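Local coordinates for trehalose-6-phosphate phosphatase-related protein (Thermoplasma acidophilum, PDB 1U02) that removes the phosphate from trehalose 6-phosphate to release free trehalose, using magnesium, at residues 6-11 and 53-58; 23-28 and 214-219; 32-37 and 221-226; 174-179 and 185-190; 42-47 and 159-164. All coordinates share one frame; numbering follows the deposited sequence.

Contact 1: 6-11 and 53-58; sequences LDYDGT and SRFLPL. With MG (magnesium ion), chain B; NA (sodium ion), chain C.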
# COMPACT_ATOMS: atom_id res chain seq x y z
N LEU A 6 5.40 -7.15 3.65
CA LEU A 6 6.15 -6.16 2.90
C LEU A 6 5.28 -5.12 2.20
O LEU A 6 4.36 -5.47 1.47
CB LEU A 6 7.00 -6.85 1.82
CG LEU A 6 7.92 -7.98 2.26
CD1 LEU A 6 8.41 -8.77 1.05
CD2 LEU A 6 9.08 -7.40 3.05
N ASP A 7 5.57 -3.85 2.44
CA ASP A 7 4.86 -2.76 1.78
C ASP A 7 5.38 -2.84 0.34
O ASP A 7 6.44 -3.40 0.10
CB ASP A 7 5.25 -1.42 2.41
CG ASP A 7 4.76 -0.23 1.60
OD1 ASP A 7 3.55 -0.13 1.34
OD2 ASP A 7 5.59 0.63 1.24
N TYR A 8 4.64 -2.27 -0.61
CA TYR A 8 5.06 -2.32 -2.00
C TYR A 8 5.74 -1.03 -2.48
O TYR A 8 6.96 -0.99 -2.67
CB TYR A 8 3.84 -2.62 -2.90
CG TYR A 8 4.20 -2.96 -4.33
CD1 TYR A 8 4.86 -4.15 -4.64
CD2 TYR A 8 3.90 -2.08 -5.37
CE1 TYR A 8 5.21 -4.46 -5.95
CE2 TYR A 8 4.26 -2.38 -6.70
CZ TYR A 8 4.91 -3.58 -6.98
OH TYR A 8 5.28 -3.88 -8.27
N ASP A 9 4.96 0.03 -2.66
CA ASP A 9 5.51 1.30 -3.13
C ASP A 9 6.50 1.93 -2.16
O ASP A 9 6.21 2.13 -0.98
CB ASP A 9 4.39 2.28 -3.43
CG ASP A 9 3.47 1.77 -4.51
OD1 ASP A 9 3.94 1.60 -5.66
OD2 ASP A 9 2.29 1.52 -4.21
N GLY A 10 7.69 2.24 -2.68
CA GLY A 10 8.73 2.84 -1.87
C GLY A 10 9.47 1.84 -1.01
O GLY A 10 10.42 2.20 -0.32
N THR A 11 9.03 0.58 -1.05
CA THR A 11 9.65 -0.47 -0.25
C THR A 11 10.28 -1.54 -1.15
O THR A 11 11.47 -1.86 -1.00
CB THR A 11 8.63 -1.10 0.71
OG1 THR A 11 8.16 -0.09 1.62
CG2 THR A 11 9.26 -2.23 1.51
N SER A 53 -2.03 -7.66 -8.13
CA SER A 53 -2.13 -8.89 -8.91
C SER A 53 -1.50 -8.76 -10.29
O SER A 53 -0.89 -9.71 -10.78
CB SER A 53 -3.60 -9.32 -9.04
OG SER A 53 -4.10 -9.76 -7.78
N ARG A 54 -1.62 -7.60 -10.92
CA ARG A 54 -0.99 -7.44 -12.22
C ARG A 54 0.46 -6.95 -12.07
O ARG A 54 1.32 -7.31 -12.87
CB ARG A 54 -1.79 -6.51 -13.14
CG ARG A 54 -1.99 -5.08 -12.68
CD ARG A 54 -2.80 -4.33 -13.75
NE ARG A 54 -2.98 -2.91 -13.44
CZ ARG A 54 -4.05 -2.41 -12.84
NH1 ARG A 54 -5.06 -3.19 -12.48
NH2 ARG A 54 -4.12 -1.10 -12.61
N PHE A 55 0.73 -6.14 -11.04
CA PHE A 55 2.09 -5.65 -10.82
C PHE A 55 3.03 -6.79 -10.44
O PHE A 55 4.16 -6.86 -10.92
CB PHE A 55 2.16 -4.65 -9.65
CG PHE A 55 1.63 -3.28 -9.97
CD1 PHE A 55 1.58 -2.80 -11.28
CD2 PHE A 55 1.24 -2.43 -8.93
CE1 PHE A 55 1.14 -1.49 -11.55
CE2 PHE A 55 0.80 -1.13 -9.18
CZ PHE A 55 0.76 -0.66 -10.49
N LEU A 56 2.55 -7.67 -9.57
CA LEU A 56 3.32 -8.79 -9.04
C LEU A 56 2.49 -10.07 -9.17
O LEU A 56 1.97 -10.57 -8.17
CB LEU A 56 3.62 -8.52 -7.57
CG LEU A 56 4.62 -9.35 -6.78
CD1 LEU A 56 6.02 -9.01 -7.26
CD2 LEU A 56 4.49 -9.04 -5.29
N PRO A 57 2.37 -10.63 -10.38
CA PRO A 57 1.58 -11.85 -10.60
C PRO A 57 2.15 -13.15 -10.03
O PRO A 57 2.35 -14.13 -10.76
CB PRO A 57 1.42 -11.88 -12.12
CG PRO A 57 2.72 -11.33 -12.60
CD PRO A 57 3.05 -10.20 -11.62
N LEU A 58 2.37 -13.16 -8.72
CA LEU A 58 2.91 -14.33 -8.03
C LEU A 58 1.89 -14.88 -7.04
O LEU A 58 0.94 -14.19 -6.67
CB LEU A 58 4.18 -13.97 -7.27
CG LEU A 58 5.36 -13.40 -8.07
CD1 LEU A 58 6.45 -12.95 -7.11
CD2 LEU A 58 5.87 -14.44 -9.04
MG MG B . 5.19 2.61 0.73
NA NA C . 5.59 3.15 -7.04
O HOH W 1 3.39 2.24 -0.26
O HOH W 2 5.14 4.57 0.17
O HOH W 3 3.95 2.84 2.44
O HOH W 4 5.03 5.62 -7.08
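Tyr8 meets Phe55 with the far half of its side chain. Tyr8 CG is anti to the backbone N (chi1 -168°), which turns the ring toward helix 49-55. CB and CG stay clear of residues 53-58. Further out, Tyr8 CE2 comes to 3.8 Å from Phe55 CD2, and Tyr8 CZ lies 4.0 Å from Phe55 CB. At the tip, Tyr8 OH rests 3.5 Å from Phe55 CB. This hydroxyl has its hydrogen bond elsewhere, with Ser22 O. The two ring planes are nearly parallel, at 8°, but slid so far apart that the rings barely overlap. The contact is therefore apolar packing plus a hydroxyl tied to the neighbouring loop, not a full stack.

The backbone around Tyr8 belongs to a DxDxT sequence at the end of strand 3-7, the pattern of HAD phosphatases. Asp7, by similarity the nucleophile, binds the magnesium ion through OD2 at 2.1 Å. Asp9 binds it through its backbone O at 2.0 Å, while Asp9 OD1 turns to the sodium ion. Thr11 OG1 donates to the anti lone pair of Asp7 OD2 at 2.7 Å, so this oxygen has both a metal bond and a hydrogen bond. Tyr8, by similarity a substrate-binding residue, lies between the two aspartates in sequence. It is thus placed by apolar packing on Phe55 and by the bond to Ser22, next to residues that bind magnesium.

Contact 2: 23-28 and 214-219; sequences YADAGL and EMRKIL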
# COMPACT_ATOMS: atom_id res chain seq x y z
N TYR A 23 5.07 -1.79 -12.24
CA TYR A 23 5.07 -3.24 -12.37
C TYR A 23 6.41 -3.76 -11.87
O TYR A 23 7.43 -3.09 -12.03
CB TYR A 23 4.87 -3.64 -13.83
CG TYR A 23 3.45 -3.49 -14.28
CD1 TYR A 23 2.66 -4.61 -14.51
CD2 TYR A 23 2.88 -2.23 -14.46
CE1 TYR A 23 1.33 -4.48 -14.92
CE2 TYR A 23 1.55 -2.09 -14.86
CZ TYR A 23 0.79 -3.22 -15.09
OH TYR A 23 -0.51 -3.10 -15.51
N ALA A 24 6.41 -4.95 -11.27
CA ALA A 24 7.64 -5.53 -10.75
C ALA A 24 8.53 -6.00 -11.90
O ALA A 24 8.05 -6.63 -12.85
CB ALA A 24 7.31 -6.71 -9.84
N ASP A 25 9.83 -5.69 -11.83
CA ASP A 25 10.76 -6.14 -12.86
C ASP A 25 11.16 -7.58 -12.56
O ASP A 25 10.85 -8.10 -11.49
CB ASP A 25 12.00 -5.24 -12.94
CG ASP A 25 12.75 -5.12 -11.62
OD1 ASP A 25 12.70 -6.06 -10.80
OD2 ASP A 25 13.42 -4.09 -11.42
N ALA A 26 11.84 -8.22 -13.51
CA ALA A 26 12.27 -9.61 -13.35
C ALA A 26 13.02 -9.85 -12.05
O ALA A 26 12.86 -10.90 -11.42
CB ALA A 26 13.15 -10.02 -14.54
N GLY A 27 13.85 -8.89 -11.64
CA GLY A 27 14.61 -9.05 -10.41
C GLY A 27 13.72 -9.22 -9.19
O GLY A 27 13.95 -10.11 -8.36
N LEU A 28 12.70 -8.38 -9.09
CA LEU A 28 11.78 -8.45 -7.96
C LEU A 28 10.94 -9.73 -8.05
O LEU A 28 10.67 -10.37 -7.02
CB LEU A 28 10.87 -7.22 -7.93
CG LEU A 28 9.85 -7.16 -6.77
CD1 LEU A 28 10.58 -7.33 -5.44
CD2 LEU A 28 9.09 -5.84 -6.81
N GLU A 214 18.33 -1.58 -1.39
CA GLU A 214 18.93 -2.22 -0.21
C GLU A 214 17.91 -3.18 0.39
O GLU A 214 18.26 -4.27 0.87
CB GLU A 214 19.33 -1.16 0.82
CG GLU A 214 20.38 -1.65 1.82
CD GLU A 214 20.68 -0.64 2.92
OE1 GLU A 214 20.67 0.58 2.64
OE2 GLU A 214 20.94 -1.06 4.07
N MSE A 215 16.64 -2.79 0.38
CA MSE A 215 15.58 -3.64 0.91
C MSE A 215 15.58 -4.97 0.17
O MSE A 215 15.47 -6.04 0.78
CB MSE A 215 14.22 -2.96 0.76
CG MSE A 215 13.06 -3.74 1.34
SE MSE A 215 13.13 -3.90 3.29
CE MSE A 215 13.32 -5.80 3.40
N ARG A 216 15.69 -4.92 -1.15
CA ARG A 216 15.70 -6.13 -1.96
C ARG A 216 16.91 -7.00 -1.60
O ARG A 216 16.83 -8.23 -1.59
CB ARG A 216 15.75 -5.79 -3.44
CG ARG A 216 14.48 -5.18 -3.99
CD ARG A 216 14.53 -5.09 -5.50
NE ARG A 216 13.32 -4.48 -6.05
CZ ARG A 216 13.10 -4.33 -7.35
NH1 ARG A 216 14.00 -4.76 -8.23
NH2 ARG A 216 11.98 -3.77 -7.79
N LYS A 217 18.02 -6.34 -1.31
CA LYS A 217 19.26 -7.03 -0.97
C LYS A 217 19.10 -7.81 0.33
O LYS A 217 19.61 -8.91 0.47
CB LYS A 217 20.40 -6.02 -0.85
CG LYS A 217 21.78 -6.65 -0.87
CD LYS A 217 22.87 -5.59 -0.88
CE LYS A 217 24.24 -6.21 -1.06
NZ LYS A 217 25.32 -5.19 -1.12
N ILE A 218 18.39 -7.22 1.29
CA ILE A 218 18.15 -7.88 2.57
C ILE A 218 17.28 -9.12 2.35
O ILE A 218 17.55 -10.18 2.93
CB ILE A 218 17.46 -6.92 3.57
CG1 ILE A 218 18.48 -5.91 4.10
CG2 ILE A 218 16.84 -7.70 4.71
CD1 ILE A 218 19.62 -6.54 4.89
N LEU A 219 16.26 -8.98 1.51
CA LEU A 219 15.37 -10.10 1.22
C LEU A 219 16.16 -11.19 0.49
O LEU A 219 15.96 -12.38 0.72
CB LEU A 219 14.19 -9.63 0.35
CG LEU A 219 13.25 -8.59 0.96
CD1 LEU A 219 12.13 -8.27 -0.03
CD2 LEU A 219 12.66 -9.13 2.26
O HOH W 5 10.59 -3.37 -10.40
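Arg216 reaches Asp25 because its CG stands anti to the carbonyl carbon (chi1 -70°) and the chain then runs extended from CG to NE. Asp25 CG sits between its own backbone N and carbonyl carbon (chi1 56°), which folds the carboxylate back over the start of helix 26-38. The two side chains come from opposite directions and form a salt bridge. Arg216 NH1 makes two weak hydrogen bonds, to Asp25 OD1 at 3.2 Å and to Asp25 OD2 at 3.3 Å. The second is nearly straight and lies at the edge of the guanidinium, in its plane. The first is clearly bent. The carboxylate and guanidinium planes stand 88° apart, so the two groups do not pair side by side.

Asp25 is the N-cap of helix 26-38: its OD1 also accepts from Leu28 N at 2.9 Å. The bridge thus joins the start of this helix to the C-terminal helix 212-229 of the HAD-type domain.

Leu28 crosses Arg216 at about a right angle. Its CB lies over the centre of one guanidinium face, with Leu28 CB 3.6 Å from Arg216 NH2. Leu28 CD2 is 3.7 Å from the same nitrogen. Arg216 NE donates elsewhere, to Leu12 O. Water 5 accepts from Arg216 NH2 at 3.0 Å and from Asp25 N at 2.8 Å, a second link between the segments beside the salt bridge.

Contact 3: 32-37 and 221-226; sequences ISDLKE and FIEMLG
Glu223 lies against Asp34 where two helices come close, the CA atoms of Leu35 and Glu223 being 6.0 Å apart. The direct contact is van der Waals. Glu223 CG is anti to the backbone N (chi1 164°), and a bend at chi2 (59°) turns OE1 toward Asp34 O. Asp34 CB is 3.6 Å from Glu223 OE1 and 3.7 Å from Glu223 CD.

The polar link is through water. Water 6 donates to Asp34 O at 2.9 Å and to Glu223 OE2 at 3.0 Å. Glu223 OE1 and Asp34 O are both acceptors and do not bond each other.

Asp34 OD2 and Glu223 OE2 are 4.7 Å apart, a like-charged pair. Arg38 NE forms a salt bridge with Glu223 OE2, which probably offsets the repulsion. With an alanine in place of Glu223, Arg38 would probably lose its acidic mate and water 6 an acceptor.

Leu35, whose N lies 3.8 Å from Glu223 OE1, packs its side chain on strands 3-7 and 40-44. Helices 26-38 and 212-229 pack side by side over the central sheet, as in the layered alpha-beta core of HAD-type domains.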
# COMPACT_ATOMS: atom_id res chain seq x y z
N ILE A 32 10.86 -12.35 -4.83
CA ILE A 32 9.63 -12.67 -4.12
C ILE A 32 9.21 -14.11 -4.40
O ILE A 32 8.71 -14.80 -3.51
CB ILE A 32 8.49 -11.69 -4.50
CG1 ILE A 32 8.91 -10.26 -4.11
CG2 ILE A 32 7.21 -12.05 -3.77
CD1 ILE A 32 9.21 -10.09 -2.63
N SER A 33 9.44 -14.56 -5.63
CA SER A 33 9.12 -15.93 -6.01
C SER A 33 9.86 -16.88 -5.07
O SER A 33 9.27 -17.83 -4.55
CB SER A 33 9.56 -16.19 -7.46
OG SER A 33 9.36 -17.55 -7.81
N ASP A 34 11.14 -16.62 -4.85
CA ASP A 34 11.95 -17.45 -3.96
C ASP A 34 11.49 -17.31 -2.51
O ASP A 34 11.28 -18.30 -1.82
CB ASP A 34 13.43 -17.05 -4.03
CG ASP A 34 14.07 -17.45 -5.34
OD1 ASP A 34 13.46 -18.23 -6.10
OD2 ASP A 34 15.21 -16.98 -5.60
N LEU A 35 11.35 -16.07 -2.06
CA LEU A 35 10.94 -15.79 -0.70
C LEU A 35 9.64 -16.47 -0.26
O LEU A 35 9.56 -17.02 0.83
CB LEU A 35 10.82 -14.28 -0.51
CG LEU A 35 10.60 -13.76 0.92
CD1 LEU A 35 11.86 -14.00 1.75
CD2 LEU A 35 10.27 -12.28 0.87
N LYS A 36 8.62 -16.44 -1.12
CA LYS A 36 7.32 -17.03 -0.79
C LYS A 36 7.38 -18.55 -0.62
O LYS A 36 6.47 -19.15 -0.06
CB LYS A 36 6.26 -16.64 -1.83
CG LYS A 36 6.42 -17.28 -3.21
CD LYS A 36 5.53 -18.51 -3.36
CE LYS A 36 5.43 -18.95 -4.82
NZ LYS A 36 6.76 -19.28 -5.41
N GLU A 37 8.45 -19.15 -1.11
CA GLU A 37 8.62 -20.60 -0.99
C GLU A 37 9.07 -20.95 0.42
O GLU A 37 8.81 -22.06 0.90
CB GLU A 37 9.67 -21.10 -1.99
CG GLU A 37 9.23 -21.06 -3.43
CD GLU A 37 8.13 -22.06 -3.71
OE1 GLU A 37 8.37 -23.27 -3.49
OE2 GLU A 37 7.03 -21.65 -4.14
N PHE A 221 19.27 -11.81 0.83
CA PHE A 221 20.10 -12.46 1.84
C PHE A 221 19.30 -13.46 2.69
O PHE A 221 19.77 -14.58 2.94
CB PHE A 221 20.73 -11.42 2.75
CG PHE A 221 21.77 -11.98 3.68
CD1 PHE A 221 22.98 -12.45 3.18
CD2 PHE A 221 21.53 -12.04 5.05
CE1 PHE A 221 23.94 -12.99 4.04
CE2 PHE A 221 22.48 -12.58 5.92
CZ PHE A 221 23.69 -13.05 5.41
N ILE A 222 18.12 -13.06 3.14
CA ILE A 222 17.29 -13.94 3.95
C ILE A 222 17.03 -15.24 3.21
O ILE A 222 16.98 -16.31 3.81
CB ILE A 222 15.95 -13.27 4.31
CG1 ILE A 222 16.21 -11.99 5.10
CG2 ILE A 222 15.11 -14.21 5.15
CD1 ILE A 222 14.96 -11.18 5.38
N GLU A 223 16.86 -15.14 1.89
CA GLU A 223 16.63 -16.30 1.05
C GLU A 223 17.83 -17.24 1.10
O GLU A 223 17.68 -18.44 1.32
CB GLU A 223 16.38 -15.86 -0.39
CG GLU A 223 16.49 -16.97 -1.45
CD GLU A 223 15.52 -18.11 -1.20
OE1 GLU A 223 14.43 -17.85 -0.65
OE2 GLU A 223 15.85 -19.26 -1.56
N MSE A 224 19.02 -16.69 0.89
CA MSE A 224 20.25 -17.48 0.91
C MSE A 224 20.43 -18.17 2.26
O MSE A 224 20.99 -19.27 2.34
CB MSE A 224 21.47 -16.59 0.63
CG MSE A 224 21.35 -15.78 -0.65
SE MSE A 224 23.03 -14.99 -1.19
CE MSE A 224 23.22 -15.87 -2.90
N LEU A 225 19.94 -17.53 3.32
CA LEU A 225 20.03 -18.10 4.66
C LEU A 225 19.21 -19.39 4.72
O LEU A 225 19.66 -20.39 5.30
CB LEU A 225 19.49 -17.11 5.69
CG LEU A 225 20.34 -15.86 5.96
CD1 LEU A 225 19.59 -14.92 6.91
CD2 LEU A 225 21.68 -16.27 6.57
N GLY A 226 18.02 -19.36 4.12
CA GLY A 226 17.17 -20.54 4.12
C GLY A 226 17.77 -21.68 3.32
O GLY A 226 17.61 -22.85 3.67
O HOH W 6 13.23 -20.35 -2.37

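Contact 4: 174-179 and 185-190; sequences AIIAGD and AAFEAN. With MG (magnesium ion), chain B.
Strand 174-178 passes helix 181-188 with the CA atoms of Ile176 and Phe187 7.2 Å apart. The two elements belong to a beta-alpha-beta unit that strand 194-198 completes, within the Rossmann-like core of the HAD family. The contact is buried and mostly apolar.

Phe187 lies along the strand backbone. Its CE1 is 3.5 Å from Ile176 O, and its CZ is 3.8 Å from Gly178 N, which meets the ring at the edge. Ile176 CG2 touches the same ring, 4.1 Å from Phe187 CE1. Were Phe187 an alanine, a gap would probably open beside Gly178, and Ile176 CG2 would lose this cover.

The other branch of Ile176 crosses Asn190 at about a right angle. Ile176 CG1 is anti to the carbonyl carbon (chi1 -57°), and Ile176 CD1 reaches to 3.4 Å from Asn190 CB. Asn190 ND2 donates to Ala186 O at 2.9 Å, with an N-H...O angle of 163°. This bond fixes the amide at the end of the helix, and Asn190 OD1 bonds Arg169 of helix 161-169.

Past the strand end, Asp179 starts its side chain away from the helix. Asp179 OD1 binds the magnesium ion at 2.0 Å, while Asp179 OD2 accepts a hydrogen bond from metal-bound water 2 at 2.7 Å.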
# COMPACT_ATOMS: atom_id res chain seq x y z
N ALA A 174 7.40 -12.19 13.21
CA ALA A 174 7.26 -11.67 11.86
C ALA A 174 8.22 -10.55 11.53
O ALA A 174 8.83 -9.94 12.41
CB ALA A 174 5.82 -11.19 11.65
N ILE A 175 8.35 -10.30 10.23
CA ILE A 175 9.18 -9.23 9.72
C ILE A 175 8.19 -8.28 9.07
O ILE A 175 7.25 -8.72 8.40
CB ILE A 175 10.18 -9.74 8.64
CG1 ILE A 175 11.21 -10.68 9.29
CG2 ILE A 175 10.89 -8.56 7.99
CD1 ILE A 175 12.18 -11.30 8.30
N ILE A 176 8.36 -6.98 9.31
CA ILE A 176 7.47 -5.98 8.74
C ILE A 176 8.32 -4.85 8.18
O ILE A 176 9.09 -4.23 8.91
CB ILE A 176 6.48 -5.43 9.80
CG1 ILE A 176 5.67 -6.59 10.40
CG2 ILE A 176 5.54 -4.42 9.16
CD1 ILE A 176 4.81 -6.19 11.60
N ALA A 177 8.18 -4.58 6.89
CA ALA A 177 8.95 -3.54 6.22
C ALA A 177 8.07 -2.50 5.53
O ALA A 177 7.08 -2.85 4.88
CB ALA A 177 9.89 -4.18 5.20
N GLY A 178 8.44 -1.23 5.66
CA GLY A 178 7.67 -0.16 5.05
C GLY A 178 8.49 1.11 4.96
O GLY A 178 9.56 1.19 5.57
N ASP A 179 8.00 2.11 4.23
CA ASP A 179 8.73 3.35 4.03
C ASP A 179 8.11 4.67 4.51
O ASP A 179 8.81 5.68 4.56
CB ASP A 179 9.06 3.51 2.55
CG ASP A 179 7.81 3.74 1.71
OD1 ASP A 179 6.90 2.89 1.77
OD2 ASP A 179 7.74 4.76 1.01
N ALA A 185 3.39 3.54 11.66
CA ALA A 185 2.29 3.25 12.56
C ALA A 185 2.16 1.73 12.71
O ALA A 185 1.89 1.23 13.80
CB ALA A 185 0.99 3.84 12.02
N ALA A 186 2.35 1.02 11.61
CA ALA A 186 2.27 -0.44 11.63
C ALA A 186 3.34 -1.02 12.55
O ALA A 186 3.10 -2.01 13.24
CB ALA A 186 2.41 -1.00 10.22
N PHE A 187 4.53 -0.40 12.58
CA PHE A 187 5.60 -0.88 13.45
C PHE A 187 5.15 -0.72 14.90
O PHE A 187 5.34 -1.61 15.73
CB PHE A 187 6.89 -0.06 13.26
CG PHE A 187 7.40 -0.00 11.84
CD1 PHE A 187 7.28 -1.10 10.98
CD2 PHE A 187 8.04 1.14 11.38
CE1 PHE A 187 7.81 -1.05 9.68
CE2 PHE A 187 8.57 1.20 10.08
CZ PHE A 187 8.45 0.10 9.23
N GLU A 188 4.55 0.43 15.19
CA GLU A 188 4.05 0.75 16.53
C GLU A 188 3.02 -0.27 17.01
O GLU A 188 3.03 -0.66 18.19
CB GLU A 188 3.43 2.16 16.51
CG GLU A 188 3.12 2.78 17.87
CD GLU A 188 1.88 2.19 18.53
OE1 GLU A 188 0.83 2.10 17.85
OE2 GLU A 188 1.96 1.84 19.72
N ALA A 189 2.14 -0.72 16.11
CA ALA A 189 1.12 -1.70 16.46
C ALA A 189 1.65 -3.13 16.47
O ALA A 189 0.93 -4.07 16.80
CB ALA A 189 -0.06 -1.59 15.50
N ASN A 190 2.92 -3.28 16.09
CA ASN A 190 3.57 -4.59 16.05
C ASN A 190 5.03 -4.43 16.47
O ASN A 190 5.92 -5.03 15.88
CB ASN A 190 3.52 -5.15 14.61
CG ASN A 190 2.11 -5.43 14.14
OD1 ASN A 190 1.52 -6.47 14.46
ND2 ASN A 190 1.54 -4.50 13.37
MG MG B . 5.19 2.61 0.73
O HOH W 2 5.14 4.57 0.17
O HOH W 3 3.95 2.84 2.44
O HOH W 1 3.39 2.24 -0.26

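Contact 5: 42-47 and 159-164; sequences YIVTGR and VNKGSA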
# COMPACT_ATOMS: atom_id res chain seq x y z
N TYR A 42 3.29 -11.79 2.74
CA TYR A 42 2.16 -10.90 2.54
C TYR A 42 2.62 -9.55 2.00
O TYR A 42 3.58 -8.96 2.51
CB TYR A 42 1.44 -10.62 3.87
CG TYR A 42 0.56 -11.72 4.37
CD1 TYR A 42 -0.81 -11.69 4.15
CD2 TYR A 42 1.08 -12.78 5.11
CE1 TYR A 42 -1.65 -12.68 4.65
CE2 TYR A 42 0.26 -13.78 5.62
CZ TYR A 42 -1.11 -13.72 5.39
OH TYR A 42 -1.94 -14.69 5.90
N ILE A 43 1.95 -9.07 0.96
CA ILE A 43 2.24 -7.75 0.43
C ILE A 43 1.20 -6.91 1.16
O ILE A 43 0.02 -7.26 1.16
CB ILE A 43 1.98 -7.63 -1.09
CG1 ILE A 43 2.98 -8.50 -1.87
CG2 ILE A 43 2.11 -6.17 -1.52
CD1 ILE A 43 4.43 -8.12 -1.64
N VAL A 44 1.62 -5.82 1.81
CA VAL A 44 0.68 -4.96 2.53
C VAL A 44 0.76 -3.61 1.85
O VAL A 44 1.80 -2.97 1.85
CB VAL A 44 1.05 -4.83 4.01
CG1 VAL A 44 0.02 -3.98 4.74
CG2 VAL A 44 1.13 -6.22 4.64
N THR A 45 -0.36 -3.15 1.29
CA THR A 45 -0.35 -1.92 0.52
C THR A 45 -1.66 -1.16 0.56
O THR A 45 -2.67 -1.65 1.06
CB THR A 45 -0.03 -2.30 -0.94
OG1 THR A 45 -0.11 -1.15 -1.79
CG2 THR A 45 -1.04 -3.35 -1.42
N GLY A 46 -1.64 0.05 0.01
CA GLY A 46 -2.84 0.86 -0.07
C GLY A 46 -3.45 0.61 -1.44
O GLY A 46 -4.56 1.05 -1.74
N ARG A 47 -2.69 -0.09 -2.29
CA ARG A 47 -3.13 -0.44 -3.64
C ARG A 47 -4.26 -1.46 -3.54
O ARG A 47 -4.49 -2.04 -2.49
CB ARG A 47 -1.99 -1.07 -4.43
CG ARG A 47 -0.76 -0.20 -4.63
CD ARG A 47 -0.88 0.68 -5.86
NE ARG A 47 0.42 1.25 -6.20
CZ ARG A 47 0.71 1.86 -7.35
NH1 ARG A 47 -0.22 1.99 -8.28
NH2 ARG A 47 1.93 2.33 -7.55
N VAL A 159 -9.48 2.36 7.93
CA VAL A 159 -8.46 1.42 7.47
C VAL A 159 -7.15 1.65 8.23
O VAL A 159 -6.78 2.78 8.51
CB VAL A 159 -8.21 1.54 5.95
CG1 VAL A 159 -9.48 1.15 5.20
CG2 VAL A 159 -7.78 2.95 5.58
N ASN A 160 -6.45 0.56 8.55
CA ASN A 160 -5.21 0.64 9.32
C ASN A 160 -4.27 -0.55 9.02
O ASN A 160 -4.59 -1.69 9.37
CB ASN A 160 -5.57 0.65 10.81
CG ASN A 160 -4.38 0.95 11.70
OD1 ASN A 160 -3.35 0.28 11.63
ND2 ASN A 160 -4.52 1.95 12.56
N LYS A 161 -3.13 -0.28 8.38
CA LYS A 161 -2.17 -1.34 8.07
C LYS A 161 -1.78 -2.14 9.31
O LYS A 161 -1.76 -3.37 9.29
CB LYS A 161 -0.88 -0.77 7.47
CG LYS A 161 -0.85 -0.62 5.97
CD LYS A 161 0.53 -0.12 5.54
CE LYS A 161 0.64 0.04 4.04
NZ LYS A 161 1.95 0.67 3.67
N GLY A 162 -1.44 -1.42 10.38
CA GLY A 162 -1.04 -2.05 11.63
C GLY A 162 -2.04 -3.06 12.16
O GLY A 162 -1.68 -4.20 12.47
N SER A 163 -3.31 -2.65 12.26
CA SER A 163 -4.36 -3.52 12.76
C SER A 163 -4.53 -4.76 11.89
O SER A 163 -4.69 -5.87 12.40
CB SER A 163 -5.69 -2.76 12.83
OG SER A 163 -5.57 -1.62 13.66
N ALA A 164 -4.50 -4.56 10.58
CA ALA A 164 -4.65 -5.66 9.63
C ALA A 164 -3.51 -6.66 9.81
O ALA A 164 -3.73 -7.87 9.84
CB ALA A 164 -4.66 -5.13 8.20
O HOH W 7 0.67 2.19 0.98
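Lys161 NZ, near Val44, is gripped by several groups. It forms salt bridges with Asp183 OD1 and with Asp7 OD1, and a weak hydrogen bond with Thr182 OG1. Lys161 NZ also donates weakly to water 7, at 3.3 Å. Water 7 accepts a second weak bond, from Gly46 N, and so links the two segments. A lysine beside Asp7, by similarity the nucleophile, is characteristic of the HAD phosphatase active site, and Lys161 fits that place.

The stem of Lys161 packs against the end of strand 40-44. Beyond CG the chain is extended, and it crosses Val44 at a slant. Val44 CG1, anti to the backbone N (chi1 -177°), touches Lys161 CG at 3.7 Å and Lys161 CD at 4.0 Å. Lys161 CE then passes 4.1 Å from Thr45 CA. This path carries NZ toward Asp7 and the metal site. In the same segment as Lys161, Asn160 caps helix 161-169, its OD1 accepting from Ser163 N at 3.0 Å, with the donor above the carbonyl plane.

The loop after the strand has its own bracing. Arg47 joins it to the metal-binding loop by a salt bridge from NE to Asp9 OD2. Thr45 OG1 closes an ST turn by accepting from Arg47 N at 2.8 Å.

Contacts 1, 4 and 5 gather around the metal site. They use strands 40-44, 3-7 and 174-178, neighbours in the central mixed sheet. The centres of contacts 4 and 5 are about 10 Å apart, those of contacts 1 and 4 about 17 Å. Contacts 2 and 3 share helices 26-38 and 212-229, with centres about 11 Å apart. The centre of contact 3 lies about 22 Å from that of contact 5. Along the chain, contacts 1, 2 and 3 cross; contact 5 also crosses contact 1. Contact 5 closes before contact 4 opens, and both are nested inside the loops of contacts 2 and 3. The C-terminal helix returns to the first helix, while distant chain parts meet at the metal site.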